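Sso-CP2 metallo-carboxypetidase (Sulfolobus solfataricus, PDB 4MMO) is a zinc-binding member of the M20 peptidase family that probably acts as a carboxypeptidase, removing residues from the C-terminal end of peptides. Local coordinates at residues 144-155 / 382-392. Sequence-based numbering, arbitrary orientation.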
ATOM      1  N   LEU A 144      24.400   6.847  15.645  1.00 45.37           N
ATOM      2  CA  LEU A 144      24.748   7.358  16.971  1.00 48.84           C
ATOM      3  C   LEU A 144      25.576   6.366  17.783  1.00 41.87           C
ATOM      4  O   LEU A 144      26.466   6.764  18.535  1.00 51.07           O
ATOM      5  CB  LEU A 144      23.497   7.743  17.766  1.00 39.79           C
ATOM      6  CG  LEU A 144      23.779   8.293  19.168  1.00 38.89           C
ATOM      7  CD1 LEU A 144      24.629   9.552  19.096  1.00 37.82           C
ATOM      8  CD2 LEU A 144      22.485   8.566  19.922  1.00 41.84           C
ATOM      9  N   GLU A 145      25.278   5.078  17.643  1.00 35.57           N
ATOM     10  CA  GLU A 145      25.976   4.059  18.420  1.00 50.52           C
ATOM     11  C   GLU A 145      27.459   4.018  18.070  1.00 59.03           C
ATOM     12  O   GLU A 145      28.305   3.961  18.960  1.00 48.44           O
ATOM     13  CB  GLU A 145      25.351   2.681  18.207  1.00 46.42           C
ATOM     14  CG  GLU A 145      26.023   1.582  19.020  1.00 58.54           C
ATOM     15  CD  GLU A 145      25.333   0.242  18.884  1.00 77.33           C
ATOM     16  OE1 GLU A 145      24.292   0.171  18.198  1.00 75.07           O
ATOM     17  OE2 GLU A 145      25.836  -0.743  19.466  1.00 92.03           O
ATOM     18  N   ASP A 146      27.768   4.052  16.775  1.00 47.14           N
ATOM     19  CA  ASP A 146      29.153   4.009  16.318  1.00 60.60           C
ATOM     20  C   ASP A 146      29.955   5.146  16.933  1.00 55.12           C
ATOM     21  O   ASP A 146      31.112   4.970  17.311  1.00 45.72           O
ATOM     22  CB  ASP A 146      29.224   4.094  14.790  1.00 78.50           C
ATOM     23  CG  ASP A 146      28.714   2.840  14.107  1.00 88.59           C
ATOM     24  OD1 ASP A 146      28.794   1.752  14.714  1.00 86.69           O
ATOM     25  OD2 ASP A 146      28.236   2.941  12.958  1.00108.86           O
ATOM     26  N   TYR A 147      29.338   6.316  17.036  1.00 38.44           N
ATOM     27  CA  TYR A 147      29.998   7.451  17.659  1.00 51.44           C
ATOM     28  C   TYR A 147      30.221   7.222  19.157  1.00 51.30           C
ATOM     29  O   TYR A 147      31.280   7.545  19.693  1.00 53.16           O
ATOM     30  CB  TYR A 147      29.190   8.728  17.448  1.00 53.76           C
ATOM     31  CG  TYR A 147      29.608   9.828  18.383  1.00 50.99           C
ATOM     32  CD1 TYR A 147      30.767  10.555  18.156  1.00 63.34           C
ATOM     33  CD2 TYR A 147      28.855  10.131  19.505  1.00 44.46           C
ATOM     34  CE1 TYR A 147      31.159  11.557  19.018  1.00 67.32           C
ATOM     35  CE2 TYR A 147      29.239  11.129  20.370  1.00 58.57           C
ATOM     36  CZ  TYR A 147      30.391  11.839  20.125  1.00 56.23           C
ATOM     37  OH  TYR A 147      30.776  12.837  20.986  1.00 68.22           O
ATOM     38  N   ILE A 148      29.222   6.664  19.831  1.00 41.32           N
ATOM     39  CA  ILE A 148      29.307   6.470  21.276  1.00 42.80           C
ATOM     40  C   ILE A 148      30.340   5.406  21.630  1.00 48.65           C
ATOM     41  O   ILE A 148      31.088   5.558  22.596  1.00 43.40           O
ATOM     42  CB  ILE A 148      27.930   6.102  21.879  1.00 48.46           C
ATOM     43  CG1 ILE A 148      27.011   7.324  21.841  1.00 45.76           C
ATOM     44  CG2 ILE A 148      28.073   5.598  23.322  1.00 37.84           C
ATOM     45  CD1 ILE A 148      25.580   7.049  22.258  1.00 44.36           C
ATOM     46  N   GLU A 149      30.389   4.335  20.845  1.00 44.72           N
ATOM     47  CA  GLU A 149      31.296   3.229  21.141  1.00 51.31           C
ATOM     48  C   GLU A 149      32.766   3.631  21.026  1.00 57.02           C
ATOM     49  O   GLU A 149      33.633   2.982  21.608  1.00 53.28           O
ATOM     50  CB  GLU A 149      31.009   2.034  20.227  1.00 45.35           C
ATOM     51  CG  GLU A 149      29.617   1.430  20.394  1.00 52.98           C
ATOM     52  CD  GLU A 149      29.463   0.608  21.666  1.00 64.44           C
ATOM     53  OE1 GLU A 149      30.301   0.736  22.584  1.00 61.29           O
ATOM     54  OE2 GLU A 149      28.496  -0.176  21.745  1.00 53.54           O
ATOM     55  N   LYS A 150      33.044   4.701  20.284  1.00 41.01           N
ATOM     56  CA  LYS A 150      34.419   5.172  20.112  1.00 48.48           C
ATOM     57  C   LYS A 150      34.767   6.282  21.112  1.00 40.40           C
ATOM     58  O   LYS A 150      35.919   6.710  21.194  1.00 56.73           O
ATOM     59  CB  LYS A 150      34.645   5.660  18.673  1.00 56.79           C
ATOM     60  CG  LYS A 150      34.420   7.151  18.467  1.00 90.14           C
ATOM     61  CD  LYS A 150      34.456   7.539  16.995  1.00 96.13           C
ATOM     62  CE  LYS A 150      34.583   9.048  16.818  1.00 82.05           C
ATOM     63  NZ  LYS A 150      35.922   9.553  17.236  1.00 82.57           N
ATOM     64  N   ASN A 151      33.773   6.731  21.876  1.00 38.77           N
ATOM     65  CA  ASN A 151      33.951   7.843  22.807  1.00 39.47           C
ATOM     66  C   ASN A 151      33.428   7.529  24.205  1.00 45.16           C
ATOM     67  O   ASN A 151      32.992   8.427  24.925  1.00 45.74           O
ATOM     68  CB  ASN A 151      33.253   9.092  22.261  1.00 40.39           C
ATOM     69  CG  ASN A 151      33.871   9.586  20.964  1.00 57.86           C
ATOM     70  OD1 ASN A 151      33.243   9.551  19.906  1.00 45.11           O
ATOM     71  ND2 ASN A 151      35.108  10.051  21.045  1.00 45.27           N
ATOM     72  N   THR A 152      33.484   6.259  24.594  1.00 36.05           N
ATOM     73  CA  THR A 152      32.949   5.841  25.887  1.00 36.38           C
ATOM     74  C   THR A 152      33.633   6.540  27.064  1.00 34.73           C
ATOM     75  O   THR A 152      32.963   6.978  27.998  1.00 44.90           O
ATOM     76  CB  THR A 152      33.025   4.309  26.085  1.00 37.44           C
ATOM     77  OG1 THR A 152      34.337   3.832  25.760  1.00 46.17           O
ATOM     78  CG2 THR A 152      31.997   3.607  25.214  1.00 37.36           C
ATOM     79  N   ASN A 153      34.959   6.643  27.029  1.00 41.07           N
ATOM     80  CA  ASN A 153      35.676   7.326  28.103  1.00 41.71           C
ATOM     81  C   ASN A 153      35.312   8.809  28.158  1.00 44.05           C
ATOM     82  O   ASN A 153      35.061   9.353  29.231  1.00 46.56           O
ATOM     83  CB  ASN A 153      37.189   7.163  27.947  1.00 40.99           C
ATOM     84  CG  ASN A 153      37.656   5.743  28.215  1.00 59.45           C
ATOM     85  OD1 ASN A 153      37.011   4.987  28.943  1.00 42.87           O
ATOM     86  ND2 ASN A 153      38.788   5.376  27.628  1.00 46.45           N
ATOM     87  N   LYS A 154      35.262   9.453  26.999  1.00 41.56           N
ATOM     88  CA  LYS A 154      34.942  10.874  26.931  1.00 50.20           C
ATOM     89  C   LYS A 154      33.542  11.187  27.468  1.00 46.91           C
ATOM     90  O   LYS A 154      33.308  12.261  28.020  1.00 43.84           O
ATOM     91  CB  LYS A 154      35.068  11.381  25.490  1.00 63.48           C
ATOM     92  CG  LYS A 154      34.587  12.816  25.309  1.00 75.28           C
ATOM     93  CD  LYS A 154      35.262  13.518  24.139  1.00 77.67           C
ATOM     94  CE  LYS A 154      34.474  13.373  22.854  1.00 81.02           C
ATOM     95  NZ  LYS A 154      35.166  14.053  21.724  1.00 96.42           N
ATOM     96  N   LEU A 155      32.620  10.243  27.309  1.00 38.19           N
ATOM     97  CA  LEU A 155      31.221  10.465  27.652  1.00 37.98           C
ATOM     98  C   LEU A 155      30.852   9.974  29.047  1.00 35.82           C
ATOM     99  O   LEU A 155      29.678   9.994  29.419  1.00 39.26           O
ATOM    100  CB  LEU A 155      30.324   9.775  26.626  1.00 46.02           C
ATOM    101  CG  LEU A 155      30.407  10.342  25.210  1.00 37.37           C
ATOM    102  CD1 LEU A 155      29.632   9.453  24.249  1.00 42.68           C
ATOM    103  CD2 LEU A 155      29.880  11.767  25.175  1.00 36.75           C
ATOM    104  N   PRO A 382      16.855   6.515  21.918  1.00 39.19           N
ATOM    105  CA  PRO A 382      18.099   5.741  22.064  1.00 37.48           C
ATOM    106  C   PRO A 382      18.651   5.673  23.499  1.00 35.10           C
ATOM    107  O   PRO A 382      19.867   5.645  23.706  1.00 34.75           O
ATOM    108  CB  PRO A 382      19.069   6.466  21.120  1.00 39.84           C
ATOM    109  CG  PRO A 382      18.562   7.861  21.065  1.00 44.06           C
ATOM    110  CD  PRO A 382      17.069   7.751  21.141  1.00 37.18           C
ATOM    111  N   MET A 383      17.754   5.618  24.479  1.00 32.78           N
ATOM    112  CA  MET A 383      18.131   5.473  25.879  1.00 35.06           C
ATOM    113  C   MET A 383      18.981   4.224  26.081  1.00 31.01           C
ATOM    114  O   MET A 383      19.904   4.213  26.898  1.00 35.56           O
ATOM    115  CB  MET A 383      16.869   5.383  26.735  1.00 33.83           C
ATOM    116  CG  MET A 383      17.085   5.522  28.227  1.00 38.22           C
ATOM    117  SD  MET A 383      15.508   5.807  29.060  1.00 43.48           S
ATOM    118  CE  MET A 383      15.997   5.734  30.779  1.00 62.25           C
ATOM    119  N   GLY A 384      18.672   3.180  25.317  1.00 33.19           N
ATOM    120  CA  GLY A 384      19.382   1.914  25.404  1.00 31.95           C
ATOM    121  C   GLY A 384      20.880   2.032  25.225  1.00 36.45           C
ATOM    122  O   GLY A 384      21.641   1.325  25.881  1.00 43.91           O
ATOM    123  N   LEU A 385      21.312   2.924  24.341  1.00 33.10           N
ATOM    124  CA  LEU A 385      22.737   3.107  24.096  1.00 40.61           C
ATOM    125  C   LEU A 385      23.435   3.641  25.339  1.00 45.43           C
ATOM    126  O   LEU A 385      24.524   3.194  25.692  1.00 46.91           O
ATOM    127  CB  LEU A 385      22.962   4.069  22.928  1.00 36.12           C
ATOM    128  CG  LEU A 385      22.339   3.655  21.599  1.00 39.34           C
ATOM    129  CD1 LEU A 385      22.702   4.667  20.525  1.00 45.46           C
ATOM    130  CD2 LEU A 385      22.777   2.247  21.196  1.00 36.91           C
ATOM    131  N   PHE A 386      22.801   4.600  26.002  1.00 36.63           N
ATOM    132  CA  PHE A 386      23.414   5.245  27.151  1.00 33.45           C
ATOM    133  C   PHE A 386      23.451   4.300  28.348  1.00 39.74           C
ATOM    134  O   PHE A 386      24.435   4.253  29.083  1.00 31.87           O
ATOM    135  CB  PHE A 386      22.672   6.542  27.477  1.00 26.55           C
ATOM    136  CG  PHE A 386      22.782   7.576  26.395  1.00 29.28           C
ATOM    137  CD1 PHE A 386      23.911   8.372  26.295  1.00 42.10           C
ATOM    138  CD2 PHE A 386      21.772   7.737  25.464  1.00 42.69           C
ATOM    139  CE1 PHE A 386      24.026   9.317  25.295  1.00 44.28           C
ATOM    140  CE2 PHE A 386      21.879   8.685  24.460  1.00 34.68           C
ATOM    141  CZ  PHE A 386      23.008   9.475  24.374  1.00 46.13           C
ATOM    142  N   VAL A 387      22.391   3.523  28.522  1.00 36.53           N
ATOM    143  CA  VAL A 387      22.309   2.597  29.644  1.00 38.50           C
ATOM    144  C   VAL A 387      23.200   1.370  29.439  1.00 41.31           C
ATOM    145  O   VAL A 387      23.928   0.974  30.341  1.00 35.46           O
ATOM    146  CB  VAL A 387      20.856   2.147  29.880  1.00 40.52           C
ATOM    147  CG1 VAL A 387      20.779   1.098  30.985  1.00 30.96           C
ATOM    148  CG2 VAL A 387      19.993   3.344  30.231  1.00 35.79           C
ATOM    149  N   TYR A 388      23.147   0.774  28.251  1.00 47.75           N
ATOM    150  CA  TYR A 388      23.821  -0.502  28.015  1.00 40.22           C
ATOM    151  C   TYR A 388      25.241  -0.354  27.485  1.00 38.28           C
ATOM    152  O   TYR A 388      26.136  -1.091  27.899  1.00 54.07           O
ATOM    153  CB  TYR A 388      22.995  -1.367  27.061  1.00 27.94           C
ATOM    154  CG  TYR A 388      21.647  -1.749  27.630  1.00 31.69           C
ATOM    155  CD1 TYR A 388      21.536  -2.263  28.916  1.00 38.86           C
ATOM    156  CD2 TYR A 388      20.488  -1.578  26.892  1.00 31.30           C
ATOM    157  CE1 TYR A 388      20.310  -2.606  29.445  1.00 49.28           C
ATOM    158  CE2 TYR A 388      19.251  -1.920  27.416  1.00 43.57           C
ATOM    159  CZ  TYR A 388      19.169  -2.431  28.690  1.00 48.58           C
ATOM    160  OH  TYR A 388      17.944  -2.770  29.215  1.00 59.03           O
ATOM    161  N   LYS A 389      25.456   0.589  26.574  1.00 40.40           N
ATOM    162  CA  LYS A 389      26.770   0.740  25.961  1.00 43.73           C
ATOM    163  C   LYS A 389      27.675   1.644  26.797  1.00 46.06           C
ATOM    164  O   LYS A 389      28.854   1.346  26.973  1.00 59.52           O
ATOM    165  CB  LYS A 389      26.650   1.253  24.527  1.00 35.11           C
ATOM    166  CG  LYS A 389      25.619   0.510  23.693  1.00 38.88           C
ATOM    167  CD  LYS A 389      25.911  -0.985  23.630  1.00 46.82           C
ATOM    168  CE  LYS A 389      24.916  -1.705  22.731  1.00 53.63           C
ATOM    169  NZ  LYS A 389      25.303  -3.121  22.471  1.00 55.48           N
ATOM    170  N   LEU A 390      27.122   2.737  27.317  1.00 51.94           N
ATOM    171  CA  LEU A 390      27.882   3.635  28.187  1.00 40.77           C
ATOM    172  C   LEU A 390      27.793   3.213  29.651  1.00 44.08           C
ATOM    173  O   LEU A 390      28.509   3.743  30.500  1.00 49.47           O
ATOM    174  CB  LEU A 390      27.398   5.082  28.042  1.00 39.20           C
ATOM    175  CG  LEU A 390      28.019   5.936  26.935  1.00 52.13           C
ATOM    176  CD1 LEU A 390      27.411   7.328  26.970  1.00 49.18           C
ATOM    177  CD2 LEU A 390      29.533   6.024  27.061  1.00 47.90           C
ATOM    178  N   GLY A 391      26.905   2.271  29.945  1.00 41.93           N
ATOM    179  CA  GLY A 391      26.796   1.730  31.286  1.00 41.83           C
ATOM    180  C   GLY A 391      26.274   2.719  32.311  1.00 46.69           C
ATOM    181  O   GLY A 391      26.614   2.619  33.488  1.00 45.49           O
ATOM    182  N   ILE A 392      25.453   3.672  31.874  1.00 41.67           N
ATOM    183  CA  ILE A 392      24.858   4.645  32.790  1.00 35.80           C
ATOM    184  C   ILE A 392      23.464   4.197  33.216  1.00 47.44           C
ATOM    185  O   ILE A 392      22.473   4.459  32.533  1.00 45.20           O
ATOM    186  CB  ILE A 392      24.783   6.052  32.173  1.00 41.78           C
ATOM    187  CG1 ILE A 392      26.167   6.488  31.681  1.00 42.07           C
ATOM    188  CG2 ILE A 392      24.246   7.044  33.201  1.00 32.01           C
ATOM    189  CD1 ILE A 392      26.187   7.841  30.996  1.00 38.54           C
TER
HETATM  190  O   HOH W   1      25.022  -3.564  19.971  1.00 66.11           O
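Ile148 meets Leu385, Phe386 and Leu390 with both its branches: a chi1 of -71° sets CG2 anti to the backbone N and leaves CG1 beside it, and the extended chi2 carries CD1 on to the second helix. CD1 rests 4.0 Å above one face of the Phe386 ring plane, displaced toward the rim, while also touching Leu385 CB. CG2 packs on Leu390, 3.6 Å from its CG, the two side chains crossing at about a right angle. Leu390 then reaches across to the turn that follows helix 144-149, its CD2 lying 3.6 Å from Thr152 CA and its CD1 3.8 Å from Leu155 CB. At the other end the two methyl groups of Leu385 divide the work: CD1 meets Leu144 CD2 at 4.0 Å and the backbone of Glu145, and CD2 lies against the extended side chain of Glu145.

Charge borders this apolar seam. Lys389 turns at chi2 (-58°), running its methylene groups past both glutamates. Glu149 OE2 touches Lys389 CD at 3.3 Å, whereas Glu145 OE2 forms a long salt bridge of 3.9 Å to Lys389 NZ. A water reinforces that pair, donating to Glu145 OE2 and accepting from Lys389 NZ. No direct hydrogen bond crosses between the segments. Within helix 383-389, Leu385 O accepts from both Lys389 N and Leu390 N in a wider pi-type turn, just before Gly391 leaves the helical conformation.

The two short helices run roughly parallel, at 27°, with axes 10.6 Å apart, beside the mixed sheet of the zinc-binding domain. The side chain of Pro382 lies about 4 Å from that of Glu137, a zinc-binding residue, and about 6 Å from that of Glu163, a ligand of the bound zinc. Phe386 packs on Leu67 of strand 65-71 and Leu132 of strand 128-134, and Lys389 touches Tyr345 of strand 337-348.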